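Local structure of glycosyl hydrolase, family 38 (Enterococcus faecalis, 5KBP) at residues A[320-325]-A[333-338]; A[103-108]-A[833-838]; A[438-443]-A[468-473]. The protein probably hydrolyses alpha-mannosidic bonds in carbohydrates, as expected of a metal-dependent alpha-mannosidase of glycoside hydrolase family 38. One frame throughout, in Å; residues are numbered along the deposited sequence.

How the contacts relate
Contacts 1 and 2 are neighbours, with centres about 12 Å apart, and the salt bridge from Glu-322 of contact 1 to Arg-105 of contact 2 joins them directly. Contact 3 lies about 34 Å from contact 1 and about 44 Å from contact 2, centre to centre, and belongs to a peripheral beta domain. All three are buried locally; the second subunit borders contact 3 and reaches contact 1 at Asp-338. No direct hydrogen bond crosses between the paired segments of any contact. Contact 1 packs a tyrosine ring against a helix beside one bridging water, contact 2 layers an arginine on a lysine chain between domains, and contact 3 is largely apolar packing of helix on sheet.

Contact 1 (A[320-325]-A[333-338]); sequences IAEPLA and GDYPHD
Tyr-335 reaches across to Ala-325 and Glu-322 with one side of its ring and its hydroxyl. Its CG stands anti to the backbone N (chi1 -170°), which carries the ring towards helix 304-332 although the first side-chain bond does not aim there. Ala-325 meets the CD2-CE2 side: its CB is 3.8 Å from Tyr-335 CE2, and its carbonyl O lies obliquely to the ring, 3.5 Å from CD2. The carbonyl O of Glu-322 sits at the ring edge, near its plane. Further out, Tyr-335 OH touches Glu-322 CG at 3.7 Å, and this buried hydroxyl has no polar partner in the model. The contact spans the short connection between helices 304-332 and 337-348 of the alpha-mannosidase middle domain: Gly-333, with positive phi, is the first residue beyond the former, and Pro-336, centre of an inverse gamma turn, is the N-cap of the latter. The proline ring brings CD to 4.2 Å from Ala-325 CB. Glu-322 passes the tyrosine obliquely, its carboxylate plane 51° from the ring, and its OE2 takes a salt bridge from Arg-105 and a hydrogen bond from Trp-344 NE1. One water donates to both Ala-325 O, at 2.8 Å, and Asp-334 O, at 2.9 Å.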
ATOM      1  N   ILE A 320      -7.053  -3.116 -22.778  1.00 48.18           N
ATOM      2  CA  ILE A 320      -8.415  -2.715 -22.443  1.00 41.69           C
ATOM      3  C   ILE A 320      -8.520  -1.195 -22.445  1.00 47.03           C
ATOM      4  O   ILE A 320      -9.168  -0.607 -23.319  1.00 46.77           O
ATOM      5  CB  ILE A 320      -8.854  -3.284 -21.081  1.00 40.60           C
ATOM      6  CG1 ILE A 320      -8.626  -4.795 -21.019  1.00 44.68           C
ATOM      7  CG2 ILE A 320     -10.319  -2.964 -20.827  1.00 40.27           C
ATOM      8  CD1 ILE A 320      -9.459  -5.580 -21.999  1.00 51.08           C
ATOM      9  N   ALA A 321      -7.874  -0.553 -21.468  1.00 43.26           N
ATOM     10  CA  ALA A 321      -8.063   0.880 -21.254  1.00 39.78           C
ATOM     11  C   ALA A 321      -7.561   1.697 -22.439  1.00 38.42           C
ATOM     12  O   ALA A 321      -8.281   2.552 -22.967  1.00 49.04           O
ATOM     13  CB  ALA A 321      -7.363   1.312 -19.966  1.00 38.01           C
ATOM     14  N   GLU A 322      -6.322   1.453 -22.867  1.00 38.21           N
ATOM     15  CA  GLU A 322      -5.754   2.241 -23.960  1.00 40.98           C
ATOM     16  C   GLU A 322      -6.496   2.059 -25.279  1.00 41.08           C
ATOM     17  O   GLU A 322      -6.789   3.075 -25.935  1.00 46.38           O
ATOM     18  CB  GLU A 322      -4.261   1.922 -24.104  1.00 37.60           C
ATOM     19  CG  GLU A 322      -3.391   2.509 -23.005  1.00 41.91           C
ATOM     20  CD  GLU A 322      -1.912   2.286 -23.248  1.00 56.64           C
ATOM     21  OE1 GLU A 322      -1.570   1.527 -24.178  1.00 60.62           O
ATOM     22  OE2 GLU A 322      -1.093   2.875 -22.511  1.00 54.67           O
ATOM     23  N   PRO A 323      -6.820   0.840 -25.737  1.00 40.56           N
ATOM     24  CA  PRO A 323      -7.584   0.737 -26.994  1.00 40.64           C
ATOM     25  C   PRO A 323      -8.955   1.387 -26.919  1.00 46.39           C
ATOM     26  O   PRO A 323      -9.390   2.025 -27.887  1.00 51.94           O
ATOM     27  CB  PRO A 323      -7.684  -0.779 -27.219  1.00 40.97           C
ATOM     28  CG  PRO A 323      -6.536  -1.350 -26.461  1.00 45.64           C
ATOM     29  CD  PRO A 323      -6.410  -0.489 -25.246  1.00 38.65           C
ATOM     30  N   LEU A 324      -9.653   1.244 -25.789  1.00 43.99           N
ATOM     31  CA  LEU A 324     -10.955   1.888 -25.642  1.00 41.70           C
ATOM     32  C   LEU A 324     -10.819   3.405 -25.609  1.00 45.01           C
ATOM     33  O   LEU A 324     -11.621   4.119 -26.223  1.00 45.32           O
ATOM     34  CB  LEU A 324     -11.651   1.382 -24.379  1.00 43.42           C
ATOM     35  CG  LEU A 324     -12.221  -0.036 -24.435  1.00 46.51           C
ATOM     36  CD1 LEU A 324     -12.703  -0.473 -23.058  1.00 38.46           C
ATOM     37  CD2 LEU A 324     -13.346  -0.123 -25.452  1.00 44.02           C
ATOM     38  N   ALA A 325      -9.807   3.916 -24.901  1.00 43.89           N
ATOM     39  CA  ALA A 325      -9.591   5.357 -24.863  1.00 45.72           C
ATOM     40  C   ALA A 325      -9.139   5.893 -26.215  1.00 44.91           C
ATOM     41  O   ALA A 325      -9.465   7.033 -26.567  1.00 39.69           O
ATOM     42  CB  ALA A 325      -8.571   5.711 -23.782  1.00 42.77           C
ATOM     43  N   GLY A 333     -12.634  13.952 -28.561  1.00 53.88           N
ATOM     44  CA  GLY A 333     -11.472  14.778 -28.823  1.00 53.82           C
ATOM     45  C   GLY A 333     -10.468  14.842 -27.694  1.00 62.42           C
ATOM     46  O   GLY A 333      -9.565  15.685 -27.727  1.00 61.21           O
ATOM     47  N   ASP A 334     -10.596  13.974 -26.693  1.00 62.80           N
ATOM     48  CA  ASP A 334      -9.709  13.959 -25.541  1.00 58.63           C
ATOM     49  C   ASP A 334      -9.118  12.568 -25.355  1.00 58.75           C
ATOM     50  O   ASP A 334      -9.702  11.562 -25.768  1.00 60.15           O
ATOM     51  CB  ASP A 334     -10.441  14.383 -24.257  1.00 57.29           C
ATOM     52  CG  ASP A 334     -11.157  15.713 -24.399  1.00 73.22           C
ATOM     53  OD1 ASP A 334     -10.677  16.578 -25.160  1.00 79.58           O
ATOM     54  OD2 ASP A 334     -12.209  15.892 -23.748  1.00 77.58           O
ATOM     55  N   TYR A 335      -7.947  12.528 -24.731  1.00 56.17           N
ATOM     56  CA  TYR A 335      -7.264  11.289 -24.386  1.00 46.60           C
ATOM     57  C   TYR A 335      -6.560  11.492 -23.053  1.00 46.36           C
ATOM     58  O   TYR A 335      -5.752  12.422 -22.912  1.00 45.67           O
ATOM     59  CB  TYR A 335      -6.272  10.883 -25.477  1.00 45.01           C
ATOM     60  CG  TYR A 335      -5.686   9.496 -25.307  1.00 42.05           C
ATOM     61  CD1 TYR A 335      -4.548   9.288 -24.538  1.00 40.66           C
ATOM     62  CD2 TYR A 335      -6.265   8.396 -25.927  1.00 46.62           C
ATOM     63  CE1 TYR A 335      -4.006   8.027 -24.388  1.00 40.98           C
ATOM     64  CE2 TYR A 335      -5.729   7.129 -25.782  1.00 46.18           C
ATOM     65  CZ  TYR A 335      -4.600   6.951 -25.010  1.00 47.07           C
ATOM     66  OH  TYR A 335      -4.058   5.696 -24.859  1.00 50.47           O
ATOM     67  N   PRO A 336      -6.849  10.652 -22.041  1.00 41.91           N
ATOM     68  CA  PRO A 336      -6.307  10.878 -20.686  1.00 47.75           C
ATOM     69  C   PRO A 336      -4.842  10.477 -20.573  1.00 39.65           C
ATOM     70  O   PRO A 336      -4.484   9.448 -19.995  1.00 43.34           O
ATOM     71  CB  PRO A 336      -7.223  10.009 -19.819  1.00 41.37           C
ATOM     72  CG  PRO A 336      -7.605   8.881 -20.716  1.00 39.23           C
ATOM     73  CD  PRO A 336      -7.702   9.458 -22.107  1.00 41.11           C
ATOM     74  N   HIS A 337      -3.965  11.314 -21.137  1.00 40.62           N
ATOM     75  CA  HIS A 337      -2.534  11.014 -21.134  1.00 37.60           C
ATOM     76  C   HIS A 337      -1.957  11.067 -19.725  1.00 41.57           C
ATOM     77  O   HIS A 337      -1.205  10.173 -19.319  1.00 50.08           O
ATOM     78  CB  HIS A 337      -1.795  11.982 -22.060  1.00 40.51           C
ATOM     79  CG  HIS A 337      -1.971  11.674 -23.513  1.00 45.62           C
ATOM     80  ND1 HIS A 337      -2.682  12.488 -24.368  1.00 50.58           N
ATOM     81  CD2 HIS A 337      -1.536  10.632 -24.260  1.00 48.17           C
ATOM     82  CE1 HIS A 337      -2.674  11.962 -25.580  1.00 54.31           C
ATOM     83  NE2 HIS A 337      -1.981  10.838 -25.542  1.00 51.46           N
ATOM     84  N   ASP A 338      -2.287  12.117 -18.968  1.00 36.04           N
ATOM     85  CA  ASP A 338      -1.752  12.254 -17.615  1.00 38.66           C
ATOM     86  C   ASP A 338      -2.166  11.082 -16.733  1.00 39.83           C
ATOM     87  O   ASP A 338      -1.374  10.604 -15.912  1.00 52.11           O
ATOM     88  CB  ASP A 338      -2.206  13.577 -16.996  1.00 46.90           C
ATOM     89  CG  ASP A 338      -1.553  14.783 -17.647  1.00 57.10           C
ATOM     90  OD1 ASP A 338      -0.539  14.598 -18.354  1.00 61.52           O
ATOM     91  OD2 ASP A 338      -2.042  15.915 -17.446  1.00 56.27           O
TER
HETATM   92  O   HOH W   1     -10.139   8.931 -24.614  1.00 33.10           O

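Contact 2 (A[103-108]-A[833-838])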
ATOM      1  N   ASN A 103       8.154  -3.326 -21.110  1.00 39.97           N
ATOM      2  CA  ASN A 103       9.548  -3.027 -21.416  1.00 45.80           C
ATOM      3  C   ASN A 103       9.665  -1.772 -22.268  1.00 47.32           C
ATOM      4  O   ASN A 103      10.593  -0.975 -22.088  1.00 42.12           O
ATOM      5  CB  ASN A 103      10.197  -4.217 -22.121  1.00 46.55           C
ATOM      6  CG  ASN A 103      10.490  -5.361 -21.173  1.00 55.37           C
ATOM      7  OD1 ASN A 103      11.405  -5.279 -20.354  1.00 59.80           O
ATOM      8  ND2 ASN A 103       9.725  -6.440 -21.286  1.00 48.77           N
ATOM      9  N   VAL A 104       8.733  -1.579 -23.203  1.00 50.06           N
ATOM     10  CA  VAL A 104       8.764  -0.397 -24.059  1.00 40.81           C
ATOM     11  C   VAL A 104       8.331   0.843 -23.285  1.00 39.88           C
ATOM     12  O   VAL A 104       8.932   1.914 -23.423  1.00 42.05           O
ATOM     13  CB  VAL A 104       7.893  -0.629 -25.309  1.00 48.43           C
ATOM     14  CG1 VAL A 104       7.558   0.689 -25.986  1.00 46.95           C
ATOM     15  CG2 VAL A 104       8.602  -1.565 -26.282  1.00 49.10           C
ATOM     16  N   ARG A 105       7.291   0.720 -22.452  1.00 45.03           N
ATOM     17  CA  ARG A 105       6.860   1.861 -21.650  1.00 45.08           C
ATOM     18  C   ARG A 105       7.951   2.311 -20.691  1.00 45.09           C
ATOM     19  O   ARG A 105       8.028   3.497 -20.351  1.00 49.38           O
ATOM     20  CB  ARG A 105       5.590   1.520 -20.870  1.00 37.24           C
ATOM     21  CG  ARG A 105       4.467   0.941 -21.711  1.00 39.68           C
ATOM     22  CD  ARG A 105       4.213   1.762 -22.965  1.00 37.50           C
ATOM     23  NE  ARG A 105       3.268   1.105 -23.862  1.00 41.51           N
ATOM     24  CZ  ARG A 105       1.950   1.266 -23.809  1.00 46.84           C
ATOM     25  NH1 ARG A 105       1.166   0.628 -24.665  1.00 39.58           N
ATOM     26  NH2 ARG A 105       1.415   2.069 -22.899  1.00 47.43           N
ATOM     27  N   ASN A 106       8.798   1.383 -20.241  1.00 45.47           N
ATOM     28  CA  ASN A 106       9.929   1.757 -19.401  1.00 36.22           C
ATOM     29  C   ASN A 106      10.892   2.664 -20.155  1.00 41.10           C
ATOM     30  O   ASN A 106      11.436   3.616 -19.586  1.00 44.96           O
ATOM     31  CB  ASN A 106      10.648   0.501 -18.904  1.00 37.85           C
ATOM     32  CG  ASN A 106      11.724   0.810 -17.883  1.00 37.34           C
ATOM     33  OD1 ASN A 106      11.570   1.705 -17.053  1.00 36.53           O
ATOM     34  ND2 ASN A 106      12.826   0.071 -17.943  1.00 42.69           N
ATOM     35  N   MET A 107      11.111   2.384 -21.441  1.00 44.09           N
ATOM     36  CA  MET A 107      11.986   3.228 -22.247  1.00 41.81           C
ATOM     37  C   MET A 107      11.274   4.498 -22.696  1.00 41.43           C
ATOM     38  O   MET A 107      11.888   5.568 -22.759  1.00 46.81           O
ATOM     39  CB  MET A 107      12.497   2.448 -23.461  1.00 37.05           C
ATOM     40  CG  MET A 107      12.891   1.009 -23.160  1.00 47.04           C
ATOM     41  SD  MET A 107      13.502   0.117 -24.607  1.00 51.45           S
ATOM     42  CE  MET A 107      15.165   0.758 -24.693  1.00 53.36           C
ATOM     43  N   LEU A 108       9.979   4.394 -23.003  1.00 45.56           N
ATOM     44  CA  LEU A 108       9.216   5.558 -23.441  1.00 45.73           C
ATOM     45  C   LEU A 108       9.110   6.592 -22.326  1.00 42.01           C
ATOM     46  O   LEU A 108       9.329   7.788 -22.552  1.00 45.62           O
ATOM     47  CB  LEU A 108       7.830   5.116 -23.918  1.00 52.13           C
ATOM     48  CG  LEU A 108       6.922   6.084 -24.686  1.00 54.16           C
ATOM     49  CD1 LEU A 108       6.052   6.908 -23.745  1.00 51.81           C
ATOM     50  CD2 LEU A 108       7.733   6.988 -25.607  1.00 49.28           C
ATOM     51  N   ALA A 833      -0.287  -3.204 -28.893  1.00 47.05           N
ATOM     52  CA  ALA A 833      -0.575  -1.850 -28.439  1.00 47.68           C
ATOM     53  C   ALA A 833      -1.484  -1.126 -29.419  1.00 51.52           C
ATOM     54  O   ALA A 833      -1.279  -1.186 -30.634  1.00 58.43           O
ATOM     55  CB  ALA A 833       0.715  -1.044 -28.244  1.00 40.51           C
ATOM     56  N   VAL A 834      -2.491  -0.448 -28.872  1.00 45.12           N
ATOM     57  CA  VAL A 834      -3.281   0.556 -29.580  1.00 43.64           C
ATOM     58  C   VAL A 834      -3.511   1.694 -28.593  1.00 46.96           C
ATOM     59  O   VAL A 834      -4.249   1.528 -27.615  1.00 47.86           O
ATOM     60  CB  VAL A 834      -4.621   0.016 -30.103  1.00 46.37           C
ATOM     61  CG1 VAL A 834      -5.529   1.168 -30.521  1.00 40.75           C
ATOM     62  CG2 VAL A 834      -4.395  -0.917 -31.277  1.00 52.25           C
ATOM     63  N   LYS A 835      -2.870   2.832 -28.828  1.00 52.23           N
ATOM     64  CA  LYS A 835      -2.985   3.981 -27.935  1.00 50.94           C
ATOM     65  C   LYS A 835      -2.722   5.239 -28.755  1.00 49.57           C
ATOM     66  O   LYS A 835      -2.739   5.201 -29.989  1.00 47.54           O
ATOM     67  CB  LYS A 835      -2.032   3.826 -26.736  1.00 45.69           C
ATOM     68  CG  LYS A 835      -0.557   3.937 -27.084  1.00 48.88           C
ATOM     69  CD  LYS A 835       0.315   3.763 -25.851  1.00 52.40           C
ATOM     70  CE  LYS A 835       1.759   4.129 -26.138  1.00 46.57           C
ATOM     71  NZ  LYS A 835       1.906   5.580 -26.438  1.00 43.90           N
ATOM     72  N   ARG A 836      -2.476   6.358 -28.077  1.00 46.56           N
ATOM     73  CA  ARG A 836      -2.255   7.627 -28.751  1.00 52.10           C
ATOM     74  C   ARG A 836      -1.059   8.351 -28.149  1.00 54.30           C
ATOM     75  O   ARG A 836      -0.736   8.183 -26.970  1.00 47.57           O
ATOM     76  CB  ARG A 836      -3.509   8.514 -28.685  1.00 50.37           C
ATOM     77  CG  ARG A 836      -4.681   7.943 -29.469  1.00 52.93           C
ATOM     78  CD  ARG A 836      -5.861   8.893 -29.536  1.00 48.08           C
ATOM     79  NE  ARG A 836      -6.913   8.347 -30.389  1.00 46.56           N
ATOM     80  CZ  ARG A 836      -7.020   8.587 -31.692  1.00 50.19           C
ATOM     81  NH1 ARG A 836      -6.143   9.376 -32.299  1.00 46.70           N
ATOM     82  NH2 ARG A 836      -8.009   8.042 -32.388  1.00 47.86           N
ATOM     83  N   GLN A 837      -0.401   9.157 -28.982  1.00 54.74           N
ATOM     84  CA  GLN A 837       0.794   9.880 -28.569  1.00 52.99           C
ATOM     85  C   GLN A 837       0.429  11.030 -27.632  1.00 54.06           C
ATOM     86  O   GLN A 837      -0.674  11.578 -27.690  1.00 57.36           O
ATOM     87  CB  GLN A 837       1.542  10.402 -29.798  1.00 59.22           C
ATOM     88  CG  GLN A 837       2.948  10.910 -29.523  1.00 58.54           C
ATOM     89  CD  GLN A 837       3.753  11.101 -30.793  1.00 66.13           C
ATOM     90  OE1 GLN A 837       3.206  11.431 -31.846  1.00 60.95           O
ATOM     91  NE2 GLN A 837       5.059  10.883 -30.703  1.00 74.33           N
ATOM     92  N   GLU A 838       1.385  11.403 -26.774  1.00 60.58           N
ATOM     93  CA  GLU A 838       1.086  12.277 -25.641  1.00 65.48           C
ATOM     94  C   GLU A 838       0.522  13.622 -26.088  1.00 69.88           C
ATOM     95  O   GLU A 838      -0.547  14.041 -25.629  1.00 88.82           O
ATOM     96  CB  GLU A 838       2.338  12.484 -24.787  1.00 62.03           C
ATOM     97  CG  GLU A 838       2.570  11.397 -23.751  1.00 66.97           C
ATOM     98  CD  GLU A 838       3.384  11.889 -22.572  1.00 78.22           C
ATOM     99  OE1 GLU A 838       3.239  11.324 -21.468  1.00 78.45           O
ATOM    100  OE2 GLU A 838       4.164  12.848 -22.748  1.00 82.20           O
TER
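Arg-105 lays its guanidinium against the aliphatic end of Lys-835, across an interdomain boundary: helix 100-117 belongs to the family 38 N-terminal domain, and strand 829-836 is an outermost strand of the antiparallel sheet in the C-terminal beta-sandwich domain. From CB, the arginine chain takes CG anti to the carbonyl carbon and then bends at chi2 (-48°). This bend brings the end nearer the strand than the direction of its first bond would suggest; CB, CG and CD make the crossing without coming within 4.2 Å of it. NE is the first atom to arrive, 4.1 Å from Lys-835 CE, and it also forms a salt bridge with Glu-101. CZ follows, 3.6 Å from Lys-835 CD, with Lys-835 CE over the centre of one guanidinium face. NH2 lies 3.6 Å from Lys-835 CD and forms a salt bridge with Glu-322.

The two side chains run past each other in opposite directions, so that methylene groups, rather than the ammonium, lie over one face of the guanidinium. Lys-835 bends at chi4 (66°), and its NZ, 5.0 Å from Arg-105 NH2, forms a salt bridge with Glu-874. The surrounding carboxylates probably offset the proximity of these like charges. At the tip of the arginine, NH1 has Lys-835 CD at 3.5 Å over the face, while Ala-833 CB approaches the guanidinium edge, near its plane, 4.0 Å from NH1.

Contact 3 (A[438-443]-A[468-473]); sequences DLYHEL and EDVRFG
The ring of Tyr-440 has Val-470 CG1 over one face, 4.2 Å from its CD2, and His-441 CD2 at its edge, in plane. The imidazole of His-441 in turn carries Tyr-440 CD1 over the centre of one face, so these neighbouring rings meet edge of tyrosine to face of histidine. The CE2 corner of the tyrosine comes 3.4 Å from Val-470 O, a close van der Waals approach. Obliquely to the ring, Arg-471 CA lies 4.4 Å from CE2. With CG anti to the backbone N (chi1 179°), Tyr-440 extends its ring from the helix towards the strand backbone at Val-470.

Helix 436-445 packs here on strand 463-475, an outermost strand of a three-stranded antiparallel sheet in C-terminal domain 1. The local axes approach to 8.3 Å and run nearly antiparallel, at 167°. On the helix, Leu-443 is one turn on from Tyr-440, and both meet the same valine. Val-470 points its branches at the helix: CG1 packs 3.7 Å from Leu-443 CB and 3.6 Å from Tyr-440 O, while CG2 faces the Leu-443 carbonyl, 3.9 Å from its O. Leu-439 and Leu-443 also rest on Leu-429 of strand 416-430, so the helix covers more than the one strand.

The first side-chain bond of Arg-471 points away from the helix. Its NH1 makes a salt bridge with Asp-469 OD2 at 2.8 Å, lying on the anti side of the carboxylate; the oxygen is only 4° out of the guanidinium plane. Glu-423 is a second partner of NH1, and Tyr-489 makes a cation-pi contact with the arginine. At the dimer interface, Tyr-440 packs on Ala-626 of the second subunit, and Phe-472 meets Phe-763 of that subunit edge-to-face.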
ATOM      1  N   ASP A 438     -38.356  -1.729   0.660  1.00 63.62           N
ATOM      2  CA  ASP A 438     -39.577  -2.015  -0.084  1.00 61.48           C
ATOM      3  C   ASP A 438     -39.286  -2.177  -1.570  1.00 63.83           C
ATOM      4  O   ASP A 438     -39.802  -3.099  -2.212  1.00 63.14           O
ATOM      5  CB  ASP A 438     -40.610  -0.910   0.145  1.00 63.84           C
ATOM      6  CG  ASP A 438     -41.023  -0.790   1.600  1.00 73.49           C
ATOM      7  OD1 ASP A 438     -40.747  -1.729   2.376  1.00 77.76           O
ATOM      8  OD2 ASP A 438     -41.629   0.239   1.966  1.00 77.07           O
ATOM      9  N   LEU A 439     -38.451  -1.297  -2.130  1.00 70.52           N
ATOM     10  CA  LEU A 439     -38.073  -1.419  -3.535  1.00 67.38           C
ATOM     11  C   LEU A 439     -37.309  -2.711  -3.787  1.00 64.70           C
ATOM     12  O   LEU A 439     -37.468  -3.342  -4.839  1.00 54.50           O
ATOM     13  CB  LEU A 439     -37.231  -0.213  -3.955  1.00 62.67           C
ATOM     14  CG  LEU A 439     -37.779   1.174  -3.611  1.00 62.99           C
ATOM     15  CD1 LEU A 439     -36.790   2.261  -4.012  1.00 55.35           C
ATOM     16  CD2 LEU A 439     -39.131   1.398  -4.269  1.00 57.83           C
ATOM     17  N   TYR A 440     -36.471  -3.116  -2.830  1.00 64.29           N
ATOM     18  CA  TYR A 440     -35.695  -4.344  -2.972  1.00 61.23           C
ATOM     19  C   TYR A 440     -36.608  -5.556  -3.105  1.00 59.19           C
ATOM     20  O   TYR A 440     -36.503  -6.328  -4.065  1.00 55.18           O
ATOM     21  CB  TYR A 440     -34.755  -4.492  -1.773  1.00 60.61           C
ATOM     22  CG  TYR A 440     -33.899  -5.738  -1.767  1.00 50.01           C
ATOM     23  CD1 TYR A 440     -34.350  -6.912  -1.177  1.00 50.34           C
ATOM     24  CD2 TYR A 440     -32.628  -5.733  -2.327  1.00 54.45           C
ATOM     25  CE1 TYR A 440     -33.569  -8.050  -1.160  1.00 51.20           C
ATOM     26  CE2 TYR A 440     -31.837  -6.868  -2.314  1.00 57.57           C
ATOM     27  CZ  TYR A 440     -32.313  -8.023  -1.728  1.00 56.81           C
ATOM     28  OH  TYR A 440     -31.533  -9.156  -1.711  1.00 57.86           O
ATOM     29  N   HIS A 441     -37.521  -5.735  -2.147  1.00 54.05           N
ATOM     30  CA  HIS A 441     -38.423  -6.879  -2.188  1.00 72.96           C
ATOM     31  C   HIS A 441     -39.499  -6.736  -3.257  1.00 71.39           C
ATOM     32  O   HIS A 441     -40.050  -7.749  -3.699  1.00 69.99           O
ATOM     33  CB  HIS A 441     -39.064  -7.090  -0.815  1.00 67.39           C
ATOM     34  CG  HIS A 441     -38.091  -7.504   0.246  1.00 67.48           C
ATOM     35  ND1 HIS A 441     -37.604  -6.631   1.194  1.00 69.29           N
ATOM     36  CD2 HIS A 441     -37.506  -8.699   0.499  1.00 70.68           C
ATOM     37  CE1 HIS A 441     -36.766  -7.271   1.990  1.00 67.78           C
ATOM     38  NE2 HIS A 441     -36.689  -8.527   1.590  1.00 66.79           N
ATOM     39  N   GLU A 442     -39.807  -5.509  -3.687  1.00 70.23           N
ATOM     40  CA  GLU A 442     -40.734  -5.334  -4.801  1.00 65.53           C
ATOM     41  C   GLU A 442     -40.159  -5.918  -6.085  1.00 63.55           C
ATOM     42  O   GLU A 442     -40.858  -6.619  -6.826  1.00 63.75           O
ATOM     43  CB  GLU A 442     -41.064  -3.854  -4.986  1.00 70.59           C
ATOM     44  CG  GLU A 442     -41.906  -3.551  -6.213  1.00 77.37           C
ATOM     45  CD  GLU A 442     -42.222  -2.077  -6.351  1.00 81.95           C
ATOM     46  OE1 GLU A 442     -42.335  -1.392  -5.313  1.00 82.10           O
ATOM     47  OE2 GLU A 442     -42.352  -1.601  -7.498  1.00 75.86           O
ATOM     48  N   LEU A 443     -38.882  -5.639  -6.365  1.00 55.83           N
ATOM     49  CA  LEU A 443     -38.233  -6.226  -7.532  1.00 58.65           C
ATOM     50  C   LEU A 443     -38.012  -7.722  -7.357  1.00 62.86           C
ATOM     51  O   LEU A 443     -38.075  -8.476  -8.334  1.00 59.79           O
ATOM     52  CB  LEU A 443     -36.901  -5.526  -7.801  1.00 53.67           C
ATOM     53  CG  LEU A 443     -36.964  -4.039  -8.155  1.00 54.11           C
ATOM     54  CD1 LEU A 443     -35.565  -3.474  -8.360  1.00 52.58           C
ATOM     55  CD2 LEU A 443     -37.818  -3.821  -9.392  1.00 55.22           C
ATOM     56  N   GLU A 468     -30.848 -14.160 -12.792  1.00 65.59           N
ATOM     57  CA  GLU A 468     -31.342 -12.832 -12.471  1.00 66.57           C
ATOM     58  C   GLU A 468     -30.809 -12.422 -11.105  1.00 71.40           C
ATOM     59  O   GLU A 468     -30.414 -13.263 -10.293  1.00 75.98           O
ATOM     60  CB  GLU A 468     -32.875 -12.779 -12.475  1.00 73.27           C
ATOM     61  CG  GLU A 468     -33.518 -13.285 -11.192  1.00 83.21           C
ATOM     62  CD  GLU A 468     -35.029 -13.169 -11.212  1.00 92.70           C
ATOM     63  OE1 GLU A 468     -35.626 -13.353 -12.293  1.00 93.09           O
ATOM     64  OE2 GLU A 468     -35.620 -12.886 -10.148  1.00 96.45           O
ATOM     65  N   ASP A 469     -30.802 -11.116 -10.853  1.00 69.94           N
ATOM     66  CA  ASP A 469     -30.276 -10.603  -9.598  1.00 68.76           C
ATOM     67  C   ASP A 469     -30.942  -9.276  -9.269  1.00 58.42           C
ATOM     68  O   ASP A 469     -31.124  -8.430 -10.148  1.00 57.64           O
ATOM     69  CB  ASP A 469     -28.754 -10.430  -9.662  1.00 74.30           C
ATOM     70  CG  ASP A 469     -28.117 -10.367  -8.288  1.00 82.33           C
ATOM     71  OD1 ASP A 469     -28.680 -10.960  -7.345  1.00 82.90           O
ATOM     72  OD2 ASP A 469     -27.050  -9.730  -8.150  1.00 83.72           O
ATOM     73  N   VAL A 470     -31.304  -9.108  -8.001  1.00 55.57           N
ATOM     74  CA  VAL A 470     -31.834  -7.856  -7.479  1.00 56.56           C
ATOM     75  C   VAL A 470     -30.890  -7.382  -6.385  1.00 55.55           C
ATOM     76  O   VAL A 470     -30.744  -8.051  -5.354  1.00 58.99           O
ATOM     77  CB  VAL A 470     -33.263  -8.013  -6.939  1.00 59.64           C
ATOM     78  CG1 VAL A 470     -33.732  -6.713  -6.303  1.00 49.87           C
ATOM     79  CG2 VAL A 470     -34.210  -8.445  -8.049  1.00 61.76           C
ATOM     80  N   ARG A 471     -30.249  -6.237  -6.608  1.00 49.66           N
ATOM     81  CA  ARG A 471     -29.274  -5.719  -5.662  1.00 52.01           C
ATOM     82  C   ARG A 471     -29.292  -4.198  -5.702  1.00 53.89           C
ATOM     83  O   ARG A 471     -29.914  -3.580  -6.568  1.00 54.99           O
ATOM     84  CB  ARG A 471     -27.866  -6.240  -5.967  1.00 44.07           C
ATOM     85  CG  ARG A 471     -27.317  -5.755  -7.298  1.00 52.27           C
ATOM     86  CD  ARG A 471     -25.883  -6.195  -7.515  1.00 50.13           C
ATOM     87  NE  ARG A 471     -25.394  -5.788  -8.829  1.00 59.13           N
ATOM     88  CZ  ARG A 471     -25.469  -6.547  -9.917  1.00 63.11           C
ATOM     89  NH1 ARG A 471     -26.008  -7.756  -9.846  1.00 59.99           N
ATOM     90  NH2 ARG A 471     -25.004  -6.100 -11.076  1.00 64.87           N
ATOM     91  N   PHE A 472     -28.588  -3.604  -4.745  1.00 53.53           N
ATOM     92  CA  PHE A 472     -28.411  -2.163  -4.699  1.00 55.98           C
ATOM     93  C   PHE A 472     -27.379  -1.724  -5.731  1.00 49.43           C
ATOM     94  O   PHE A 472     -26.450  -2.465  -6.068  1.00 50.61           O
ATOM     95  CB  PHE A 472     -27.988  -1.732  -3.292  1.00 58.01           C
ATOM     96  CG  PHE A 472     -27.244  -0.428  -3.244  1.00 59.74           C
ATOM     97  CD1 PHE A 472     -27.927   0.777  -3.269  1.00 63.92           C
ATOM     98  CD2 PHE A 472     -25.861  -0.407  -3.157  1.00 51.73           C
ATOM     99  CE1 PHE A 472     -27.243   1.978  -3.221  1.00 58.66           C
ATOM    100  CE2 PHE A 472     -25.172   0.790  -3.110  1.00 58.43           C
ATOM    101  CZ  PHE A 472     -25.865   1.983  -3.140  1.00 60.51           C
ATOM    102  N   GLY A 473     -27.561  -0.509  -6.246  1.00 52.40           N
ATOM    103  CA  GLY A 473     -26.632   0.065  -7.200  1.00 44.26           C
ATOM    104  C   GLY A 473     -26.750   1.571  -7.186  1.00 54.82           C
ATOM    105  O   GLY A 473     -27.703   2.140  -6.647  1.00 57.32           O
TER